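UDP-4-amino-4,6-dideoxy-N-acetyl-beta-L-altrosamine transaminase (Helicobacter pylori, PDB 2FNU) transfers an amino group from L-glutamate to a UDP-linked 4-keto sugar, using pyridoxal phosphate, in the second step of pseudaminic acid biosynthesis for flagellin modification. Local coordinates at residues B[81-92]-B[315-325]. Numbering follows the deposited sequence.
Sequences PISFVATANMLL and HYKPIYQYQLY. With UD1 (uridine-diphosphate-N-acetylglucosamine), chain F; PMP (4'-deoxy-4'-aminopyridoxal-5'-phosphate), chain E.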
ATOM      1  N   PRO B  81      -6.079  -3.155  24.143  1.00 12.14           N
ATOM      2  CA  PRO B  81      -5.945  -4.509  23.615  1.00 12.82           C
ATOM      3  C   PRO B  81      -7.141  -4.925  22.757  1.00 12.27           C
ATOM      4  O   PRO B  81      -7.078  -5.965  22.121  1.00 12.64           O
ATOM      5  CB  PRO B  81      -5.888  -5.365  24.889  1.00 14.25           C
ATOM      6  CG  PRO B  81      -6.749  -4.630  25.870  1.00 13.76           C
ATOM      7  CD  PRO B  81      -6.515  -3.144  25.554  1.00 13.63           C
ATOM      8  N   ILE B  82      -8.222  -4.140  22.789  1.00 11.48           N
ATOM      9  CA  ILE B  82      -9.425  -4.442  21.988  1.00 11.99           C
ATOM     10  C   ILE B  82      -9.415  -3.560  20.750  1.00 12.12           C
ATOM     11  O   ILE B  82     -10.057  -2.503  20.690  1.00 12.04           O
ATOM     12  CB  ILE B  82     -10.742  -4.319  22.817  1.00 12.96           C
ATOM     13  CG1 ILE B  82     -10.702  -5.281  24.014  1.00 13.58           C
ATOM     14  CG2 ILE B  82     -11.973  -4.653  21.965  1.00 13.46           C
ATOM     15  CD1 ILE B  82     -10.489  -6.778  23.627  1.00 15.08           C
ATOM     16  N   SER B  83      -8.619  -3.998  19.781  1.00 11.96           N
ATOM     17  CA  SER B  83      -8.559  -3.353  18.470  1.00 10.55           C
ATOM     18  C   SER B  83      -8.126  -4.384  17.479  1.00 12.17           C
ATOM     19  O   SER B  83      -7.728  -5.496  17.871  1.00 12.61           O
ATOM     20  CB  SER B  83      -7.551  -2.203  18.439  1.00 11.38           C
ATOM     21  OG  SER B  83      -7.727  -1.504  17.211  1.00 12.27           O
ATOM     22  N   PHE B  84      -8.199  -4.037  16.198  1.00 10.69           N
ATOM     23  CA  PHE B  84      -7.573  -4.913  15.209  1.00 11.39           C
ATOM     24  C   PHE B  84      -6.059  -4.900  15.408  1.00 10.55           C
ATOM     25  O   PHE B  84      -5.502  -3.896  15.832  1.00 13.90           O
ATOM     26  CB  PHE B  84      -7.928  -4.489  13.786  1.00 12.30           C
ATOM     27  CG  PHE B  84      -7.446  -5.457  12.743  1.00 11.34           C
ATOM     28  CD1 PHE B  84      -7.924  -6.758  12.726  1.00 12.90           C
ATOM     29  CD2 PHE B  84      -6.463  -5.088  11.839  1.00 13.07           C
ATOM     30  CE1 PHE B  84      -7.455  -7.683  11.781  1.00 14.89           C
ATOM     31  CE2 PHE B  84      -5.985  -6.000  10.881  1.00 13.01           C
ATOM     32  CZ  PHE B  84      -6.480  -7.298  10.866  1.00 14.12           C
ATOM     33  N   VAL B  85      -5.393  -6.015  15.101  1.00 10.72           N
ATOM     34  CA  VAL B  85      -3.976  -6.134  15.437  1.00 10.78           C
ATOM     35  C   VAL B  85      -3.099  -5.029  14.825  1.00 10.98           C
ATOM     36  O   VAL B  85      -2.052  -4.660  15.392  1.00 12.25           O
ATOM     37  CB  VAL B  85      -3.444  -7.550  15.086  1.00 11.67           C
ATOM     38  CG1 VAL B  85      -3.299  -7.719  13.555  1.00 12.03           C
ATOM     39  CG2 VAL B  85      -2.131  -7.846  15.798  1.00 14.02           C
ATOM     40  N   ALA B  86      -3.518  -4.485  13.686  1.00 11.59           N
ATOM     41  CA  ALA B  86      -2.720  -3.450  13.013  1.00 11.26           C
ATOM     42  C   ALA B  86      -2.374  -2.276  13.920  1.00 11.46           C
ATOM     43  O   ALA B  86      -1.309  -1.684  13.776  1.00 11.61           O
ATOM     44  CB  ALA B  86      -3.449  -2.932  11.765  1.00 11.98           C
ATOM     45  N   THR B  87      -3.285  -1.908  14.831  1.00 11.78           N
ATOM     46  CA  THR B  87      -3.051  -0.744  15.686  1.00 10.19           C
ATOM     47  C   THR B  87      -1.761  -0.922  16.474  1.00 11.58           C
ATOM     48  O   THR B  87      -0.986   0.029  16.660  1.00 12.39           O
ATOM     49  CB  THR B  87      -4.229  -0.556  16.649  1.00 10.66           C
ATOM     50  OG1 THR B  87      -5.460  -0.530  15.908  1.00 12.19           O
ATOM     51  CG2 THR B  87      -4.094   0.773  17.410  1.00 12.95           C
ATOM     52  N   ALA B  88      -1.521  -2.158  16.913  1.00 11.17           N
ATOM     53  CA  ALA B  88      -0.321  -2.479  17.689  1.00 11.77           C
ATOM     54  C   ALA B  88       0.844  -2.957  16.818  1.00 11.94           C
ATOM     55  O   ALA B  88       1.995  -2.635  17.127  1.00 13.07           O
ATOM     56  CB  ALA B  88      -0.629  -3.512  18.771  1.00 15.46           C
ATOM     57  N   ASN B  89       0.572  -3.715  15.747  1.00 11.36           N
ATOM     58  CA  ASN B  89       1.675  -4.166  14.883  1.00 11.55           C
ATOM     59  C   ASN B  89       2.470  -2.971  14.375  1.00 10.80           C
ATOM     60  O   ASN B  89       3.694  -3.040  14.239  1.00 12.61           O
ATOM     61  CB  ASN B  89       1.181  -4.929  13.644  1.00 13.60           C
ATOM     62  CG  ASN B  89       0.841  -6.406  13.903  1.00 12.41           C
ATOM     63  OD1 ASN B  89       0.308  -7.089  12.998  1.00 15.92           O
ATOM     64  ND2 ASN B  89       1.137  -6.906  15.082  1.00 10.19           N
ATOM     65  N   MET B  90       1.786  -1.870  14.059  1.00 10.34           N
ATOM     66  CA  MET B  90       2.520  -0.719  13.502  1.00 11.66           C
ATOM     67  C   MET B  90       3.309   0.021  14.568  1.00 11.65           C
ATOM     68  O   MET B  90       4.287   0.686  14.240  1.00 13.31           O
ATOM     69  CB  MET B  90       1.599   0.213  12.710  1.00 11.37           C
ATOM     70  CG  MET B  90       0.998  -0.428  11.458  1.00 11.08           C
ATOM     71  SD  MET B  90       2.281  -1.034  10.306  1.00 12.49           S
ATOM     72  CE  MET B  90       2.332  -2.786  10.737  1.00 11.95           C
ATOM     73  N   LEU B  91       2.934  -0.156  15.837  1.00 11.15           N
ATOM     74  CA  LEU B  91       3.777   0.318  16.939  1.00 12.27           C
ATOM     75  C   LEU B  91       5.091  -0.442  16.959  1.00 11.72           C
ATOM     76  O   LEU B  91       6.175   0.158  17.037  1.00 13.34           O
ATOM     77  CB  LEU B  91       3.040   0.206  18.284  1.00 13.39           C
ATOM     78  CG  LEU B  91       1.848   1.156  18.472  1.00 12.36           C
ATOM     79  CD1 LEU B  91       1.056   0.823  19.746  1.00 15.05           C
ATOM     80  CD2 LEU B  91       2.266   2.647  18.503  1.00 12.35           C
ATOM     81  N   LEU B  92       4.996  -1.763  16.899  1.00 12.78           N
ATOM     82  CA  LEU B  92       6.208  -2.600  16.895  1.00 11.70           C
ATOM     83  C   LEU B  92       7.107  -2.217  15.726  1.00 14.08           C
ATOM     84  O   LEU B  92       8.317  -2.101  15.894  1.00 15.45           O
ATOM     85  CB  LEU B  92       5.857  -4.090  16.809  1.00 12.47           C
ATOM     86  CG  LEU B  92       5.112  -4.684  18.015  1.00 16.75           C
ATOM     87  CD1 LEU B  92       4.877  -6.172  17.801  1.00 16.47           C
ATOM     88  CD2 LEU B  92       5.855  -4.440  19.337  1.00 20.89           C
ATOM     89  N   HIS B 315     -15.229  -9.015  17.470  1.00 13.04           N
ATOM     90  CA  HIS B 315     -14.212  -7.949  17.504  1.00 11.77           C
ATOM     91  C   HIS B 315     -13.944  -7.590  18.976  1.00 14.73           C
ATOM     92  O   HIS B 315     -14.811  -6.997  19.606  1.00 15.10           O
ATOM     93  CB  HIS B 315     -14.770  -6.720  16.756  1.00 12.38           C
ATOM     94  CG  HIS B 315     -15.138  -6.997  15.329  1.00 13.01           C
ATOM     95  ND1 HIS B 315     -16.416  -7.347  14.932  1.00 12.20           N
ATOM     96  CD2 HIS B 315     -14.396  -6.950  14.199  1.00 18.83           C
ATOM     97  CE1 HIS B 315     -16.435  -7.521  13.624  1.00 14.58           C
ATOM     98  NE2 HIS B 315     -15.226  -7.276  13.151  1.00 18.98           N
ATOM     99  N   TYR B 316     -12.790  -7.922  19.569  1.00 13.59           N
ATOM    100  CA  TYR B 316     -11.604  -8.527  18.968  1.00 13.77           C
ATOM    101  C   TYR B 316     -10.933  -9.414  20.010  1.00 13.50           C
ATOM    102  O   TYR B 316     -11.063  -9.176  21.219  1.00 14.01           O
ATOM    103  CB  TYR B 316     -10.566  -7.446  18.625  1.00 15.01           C
ATOM    104  CG  TYR B 316     -10.950  -6.503  17.525  1.00 13.89           C
ATOM    105  CD1 TYR B 316     -11.477  -5.246  17.819  1.00 15.87           C
ATOM    106  CD2 TYR B 316     -10.779  -6.861  16.183  1.00 12.95           C
ATOM    107  CE1 TYR B 316     -11.819  -4.362  16.797  1.00 14.10           C
ATOM    108  CE2 TYR B 316     -11.128  -5.980  15.139  1.00 13.30           C
ATOM    109  CZ  TYR B 316     -11.659  -4.746  15.471  1.00 14.00           C
ATOM    110  OH  TYR B 316     -11.996  -3.886  14.454  1.00 16.41           O
ATOM    111  N   LYS B 317     -10.162 -10.392  19.552  1.00 13.89           N
ATOM    112  CA  LYS B 317      -9.225 -11.097  20.433  1.00 15.37           C
ATOM    113  C   LYS B 317      -8.267 -10.081  21.067  1.00 14.79           C
ATOM    114  O   LYS B 317      -7.698  -9.259  20.366  1.00 14.13           O
ATOM    115  CB  LYS B 317      -8.447 -12.133  19.619  1.00 13.57           C
ATOM    116  CG  LYS B 317      -7.367 -12.913  20.343  1.00 16.79           C
ATOM    117  CD  LYS B 317      -6.926 -14.047  19.404  1.00 20.73           C
ATOM    118  CE  LYS B 317      -5.810 -14.898  19.946  1.00 25.17           C
ATOM    119  NZ  LYS B 317      -5.617 -16.058  19.006  1.00 24.08           N
ATOM    120  N   PRO B 318      -8.113 -10.110  22.401  1.00 14.62           N
ATOM    121  CA  PRO B 318      -7.150  -9.190  23.012  1.00 13.37           C
ATOM    122  C   PRO B 318      -5.787  -9.339  22.355  1.00 13.88           C
ATOM    123  O   PRO B 318      -5.285 -10.452  22.230  1.00 14.24           O
ATOM    124  CB  PRO B 318      -7.129  -9.636  24.481  1.00 13.97           C
ATOM    125  CG  PRO B 318      -8.574 -10.161  24.708  1.00 13.28           C
ATOM    126  CD  PRO B 318      -8.846 -10.902  23.414  1.00 13.22           C
ATOM    127  N   ILE B 319      -5.188  -8.227  21.932  1.00 12.22           N
ATOM    128  CA  ILE B 319      -3.975  -8.283  21.114  1.00 12.58           C
ATOM    129  C   ILE B 319      -2.822  -9.012  21.801  1.00 12.17           C
ATOM    130  O   ILE B 319      -2.040  -9.723  21.154  1.00 13.66           O
ATOM    131  CB  ILE B 319      -3.554  -6.861  20.653  1.00 12.64           C
ATOM    132  CG1 ILE B 319      -4.583  -6.299  19.657  1.00 12.63           C
ATOM    133  CG2 ILE B 319      -2.160  -6.853  20.052  1.00 12.91           C
ATOM    134  CD1 ILE B 319      -4.445  -4.788  19.413  1.00 13.23           C
ATOM    135  N   TYR B 320      -2.737  -8.857  23.117  1.00 11.30           N
ATOM    136  CA  TYR B 320      -1.617  -9.478  23.871  1.00 11.75           C
ATOM    137  C   TYR B 320      -1.712 -11.017  23.888  1.00 14.16           C
ATOM    138  O   TYR B 320      -0.769 -11.674  24.322  1.00 16.09           O
ATOM    139  CB  TYR B 320      -1.541  -8.915  25.300  1.00 15.53           C
ATOM    140  CG  TYR B 320      -2.827  -9.109  26.094  1.00 14.04           C
ATOM    141  CD1 TYR B 320      -3.671  -8.026  26.369  1.00 13.57           C
ATOM    142  CD2 TYR B 320      -3.212 -10.374  26.543  1.00 13.44           C
ATOM    143  CE1 TYR B 320      -4.863  -8.204  27.081  1.00 13.49           C
ATOM    144  CE2 TYR B 320      -4.418 -10.562  27.253  1.00 15.69           C
ATOM    145  CZ  TYR B 320      -5.229  -9.460  27.523  1.00 15.21           C
ATOM    146  OH  TYR B 320      -6.413  -9.624  28.206  1.00 16.08           O
ATOM    147  N   GLN B 321      -2.845 -11.573  23.451  1.00 13.31           N
ATOM    148  CA  GLN B 321      -3.015 -13.030  23.347  1.00 14.10           C
ATOM    149  C   GLN B 321      -2.296 -13.638  22.138  1.00 15.91           C
ATOM    150  O   GLN B 321      -2.081 -14.865  22.098  1.00 16.14           O
ATOM    151  CB  GLN B 321      -4.504 -13.418  23.252  1.00 14.41           C
ATOM    152  CG  GLN B 321      -5.349 -13.300  24.518  1.00 18.12           C
ATOM    153  CD  GLN B 321      -6.711 -14.045  24.396  1.00 22.53           C
ATOM    154  OE1 GLN B 321      -6.928 -14.856  23.472  1.00 28.10           O
ATOM    155  NE2 GLN B 321      -7.618 -13.784  25.341  1.00 30.09           N
ATOM    156  N   TYR B 322      -1.993 -12.814  21.129  1.00 14.36           N
ATOM    157  CA  TYR B 322      -1.341 -13.342  19.930  1.00 14.97           C
ATOM    158  C   TYR B 322       0.068 -13.823  20.254  1.00 15.27           C
ATOM    159  O   TYR B 322       0.755 -13.231  21.090  1.00 15.32           O
ATOM    160  CB  TYR B 322      -1.286 -12.274  18.840  1.00 14.82           C
ATOM    161  CG  TYR B 322      -2.606 -12.019  18.148  1.00 13.91           C
ATOM    162  CD1 TYR B 322      -3.283 -13.044  17.467  1.00 15.59           C
ATOM    163  CD2 TYR B 322      -3.166 -10.732  18.132  1.00 13.40           C
ATOM    164  CE1 TYR B 322      -4.486 -12.806  16.805  1.00 15.90           C
ATOM    165  CE2 TYR B 322      -4.379 -10.479  17.480  1.00 12.91           C
ATOM    166  CZ  TYR B 322      -5.021 -11.520  16.801  1.00 15.31           C
ATOM    167  OH  TYR B 322      -6.216 -11.346  16.136  1.00 16.62           O
ATOM    168  N   GLN B 323       0.490 -14.887  19.556  1.00 14.28           N
ATOM    169  CA  GLN B 323       1.813 -15.503  19.745  1.00 16.69           C
ATOM    170  C   GLN B 323       2.965 -14.501  19.740  1.00 16.44           C
ATOM    171  O   GLN B 323       3.865 -14.553  20.592  1.00 17.11           O
ATOM    172  CB  GLN B 323       2.049 -16.580  18.674  1.00 17.34           C
ATOM    173  CG  GLN B 323       3.398 -17.303  18.832  1.00 20.16           C
ATOM    174  CD  GLN B 323       3.645 -18.423  17.808  1.00 25.19           C
ATOM    175  OE1 GLN B 323       4.753 -18.983  17.734  1.00 25.10           O
ATOM    176  NE2 GLN B 323       2.625 -18.751  17.021  1.00 24.94           N
ATOM    177  N   LEU B 324       2.938 -13.573  18.788  1.00 15.04           N
ATOM    178  CA  LEU B 324       3.982 -12.571  18.712  1.00 14.35           C
ATOM    179  C   LEU B 324       4.097 -11.809  20.024  1.00 14.60           C
ATOM    180  O   LEU B 324       5.199 -11.576  20.509  1.00 15.82           O
ATOM    181  CB  LEU B 324       3.718 -11.601  17.561  1.00 16.85           C
ATOM    182  CG  LEU B 324       4.661 -10.398  17.423  1.00 22.96           C
ATOM    183  CD1 LEU B 324       6.110 -10.821  17.158  1.00 23.60           C
ATOM    184  CD2 LEU B 324       4.148  -9.497  16.326  1.00 22.55           C
ATOM    185  N   TYR B 325       2.947 -11.408  20.568  1.00 14.77           N
ATOM    186  CA  TYR B 325       2.936 -10.555  21.754  1.00 15.53           C
ATOM    187  C   TYR B 325       3.281 -11.364  23.004  1.00 16.10           C
ATOM    188  O   TYR B 325       3.968 -10.861  23.896  1.00 17.30           O
ATOM    189  CB  TYR B 325       1.583  -9.820  21.875  1.00 14.65           C
ATOM    190  CG  TYR B 325       1.467  -8.794  20.778  1.00 13.47           C
ATOM    191  CD1 TYR B 325       1.044  -9.157  19.493  1.00 14.19           C
ATOM    192  CD2 TYR B 325       1.853  -7.473  21.002  1.00 13.68           C
ATOM    193  CE1 TYR B 325       1.000  -8.219  18.456  1.00 12.87           C
ATOM    194  CE2 TYR B 325       1.789  -6.505  19.967  1.00 13.06           C
ATOM    195  CZ  TYR B 325       1.370  -6.903  18.703  1.00 12.78           C
ATOM    196  OH  TYR B 325       1.333  -5.967  17.675  1.00 14.98           O
TER
HETATM  197  C1' UD1 F 904     -10.123  -7.275   9.658  1.00 33.73           C
HETATM  198  C2' UD1 F 904     -10.888  -6.710  10.867  1.00 24.62           C
HETATM  199  C3' UD1 F 904     -11.631  -5.419  10.539  1.00 27.42           C
HETATM  200  C4' UD1 F 904     -10.717  -4.440   9.789  1.00 37.33           C
HETATM  201  C5' UD1 F 904      -9.943  -5.067   8.614  1.00 41.11           C
HETATM  202  C6' UD1 F 904     -10.815  -5.234   7.366  1.00 48.72           C
HETATM  203  C7' UD1 F 904     -11.529  -8.539  12.394  1.00 34.59           C
HETATM  204  C8' UD1 F 904     -12.504  -9.644  12.702  1.00 35.78           C
HETATM  205  N2' UD1 F 904     -11.816  -7.721  11.376  1.00 29.11           N
HETATM  206  O1' UD1 F 904     -11.033  -7.855   8.720  1.00 38.26           O
HETATM  207  O3' UD1 F 904     -12.087  -4.786  11.758  1.00 22.23           O
HETATM  208  O5' UD1 F 904      -9.300  -6.295   8.995  1.00 35.47           O
HETATM  209  O7' UD1 F 904     -10.530  -8.406  13.059  1.00 25.14           O
HETATM  210  N1  UD1 F 904     -16.298  -8.499   2.875  1.00 39.49           N
HETATM  211  C2  UD1 F 904     -17.044  -7.979   1.798  1.00 41.53           C
HETATM  212  N3  UD1 F 904     -16.416  -7.364   0.784  1.00 34.64           N
HETATM  213  C4  UD1 F 904     -15.081  -7.235   0.756  1.00 39.50           C
HETATM  214  C5  UD1 F 904     -14.286  -7.728   1.790  1.00 31.27           C
HETATM  215  C6  UD1 F 904     -14.889  -8.373   2.862  1.00 34.35           C
HETATM  216  O2  UD1 F 904     -18.295  -8.093   1.798  1.00 40.02           O
HETATM  217  O4  UD1 F 904     -14.546  -6.658  -0.209  1.00 37.16           O
HETATM  218  C1B UD1 F 904     -17.016  -9.183   3.970  1.00 37.32           C
HETATM  219  C2B UD1 F 904     -17.149 -10.650   3.585  1.00 38.41           C
HETATM  220  O2' UD1 F 904     -18.462 -11.107   3.923  1.00 38.23           O
HETATM  221  C3B UD1 F 904     -16.107 -11.354   4.426  1.00 38.49           C
HETATM  222  C4B UD1 F 904     -16.024 -10.475   5.656  1.00 39.02           C
HETATM  223  O4B UD1 F 904     -16.288  -9.141   5.205  1.00 32.49           O
HETATM  224  O3B UD1 F 904     -16.468 -12.697   4.771  1.00 40.50           O
HETATM  225  C5B UD1 F 904     -14.641 -10.553   6.270  1.00 37.19           C
HETATM  226  O5B UD1 F 904     -14.624  -9.708   7.411  1.00 36.53           O
HETATM  227  PA  UD1 F 904     -13.474  -9.923   8.523  1.00 39.17           P
HETATM  228  O1A UD1 F 904     -13.573  -8.785   9.528  1.00 32.56           O
HETATM  229  O2A UD1 F 904     -13.551 -11.362   9.007  1.00 30.63           O
HETATM  230  O3A UD1 F 904     -12.203  -9.724   7.539  1.00 33.30           O
HETATM  231  PB  UD1 F 904     -10.728  -9.293   8.043  1.00 33.67           P
HETATM  232  O1B UD1 F 904     -10.251 -10.253   9.122  1.00 36.47           O
HETATM  233  O2B UD1 F 904      -9.890  -9.045   6.797  1.00 32.40           O
HETATM  234  N1  PMP E 903      -7.463  -0.192  12.934  1.00 12.06           N
HETATM  235  C2  PMP E 903      -8.707  -0.725  13.154  1.00 11.92           C
HETATM  236  C2A PMP E 903      -9.431  -0.367  14.431  1.00 14.52           C
HETATM  237  C3  PMP E 903      -9.270  -1.572  12.189  1.00 14.41           C
HETATM  238  O3  PMP E 903     -10.521  -2.088  12.371  1.00 17.19           O
HETATM  239  C4  PMP E 903      -8.556  -1.895  11.011  1.00 12.32           C
HETATM  240  C4A PMP E 903      -9.102  -2.874   9.994  1.00 18.26           C
HETATM  241  N4A PMP E 903      -9.897  -3.919  10.602  1.00 23.43           N
HETATM  242  C5  PMP E 903      -7.317  -1.285  10.787  1.00 10.71           C
HETATM  243  C6  PMP E 903      -6.823  -0.394  11.738  1.00 14.69           C
HETATM  244  C5A PMP E 903      -6.511  -1.549   9.528  1.00 14.45           C
HETATM  245  O4P PMP E 903      -7.133  -0.824   8.483  1.00 12.94           O
HETATM  246  P   PMP E 903      -6.887  -1.262   6.948  1.00 12.08           P
HETATM  247  O1P PMP E 903      -7.709  -2.512   6.736  1.00 15.04           O
HETATM  248  O2P PMP E 903      -7.441  -0.130   6.135  1.00 11.87           O
HETATM  249  O3P PMP E 903      -5.414  -1.458   6.717  1.00 11.88           O
HETATM  250  O   HOH W   1      -6.995  -8.184  18.009  1.00 14.04           O
HETATM  251  O   HOH W   2      -6.764  -8.773  15.407  1.00 16.76           O
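Y316 turns its CG anti to its own carbonyl carbon (chi1 -68°), which lays the phenol ring against the backbone of S83 and F84. F84 has CG anti to its backbone N (chi1 -173°), and its ring reaches the cofactor and sugar. Both belong to the active site of a PLP-dependent aminotransferase of the DegT/DnrJ/EryC1 family. The loop after strand 76-79, leading into helix 86-93, here meets the chain entering helix 323-328. F84 N sits over the centre of the Y316 ring, 3.5 Å above its plane. H315 CB lies over the opposite face; the peptide bond between H315 and Y316 is cis. F84 CB also touches Y316 CE2. UD1 C1' and PMP N4A lie over one face of the F84 ring; H210 of the second subunit meets this ring edge-to-face.

Away from the ligands, I319 N donates to P81 O at 3.0 Å, tying the two backbones together. P81 CB touches Y320 CE1 at 3.7 Å; Y320 OH is hydrogen-bonded to E338. One water donates to both S83 O and K317 O, bridging the two backbones. V85, A88 and L92, from helix 86-93 and its start, pack round the Y325 ring, with I319 CG2 over its centre. V85 CG2 also packs on Y322 CE2 at 3.8 Å, and L92 CD1 meets L324 CD2. In the pocket, Y316 OH donates to UD1 O3' at 2.8 Å.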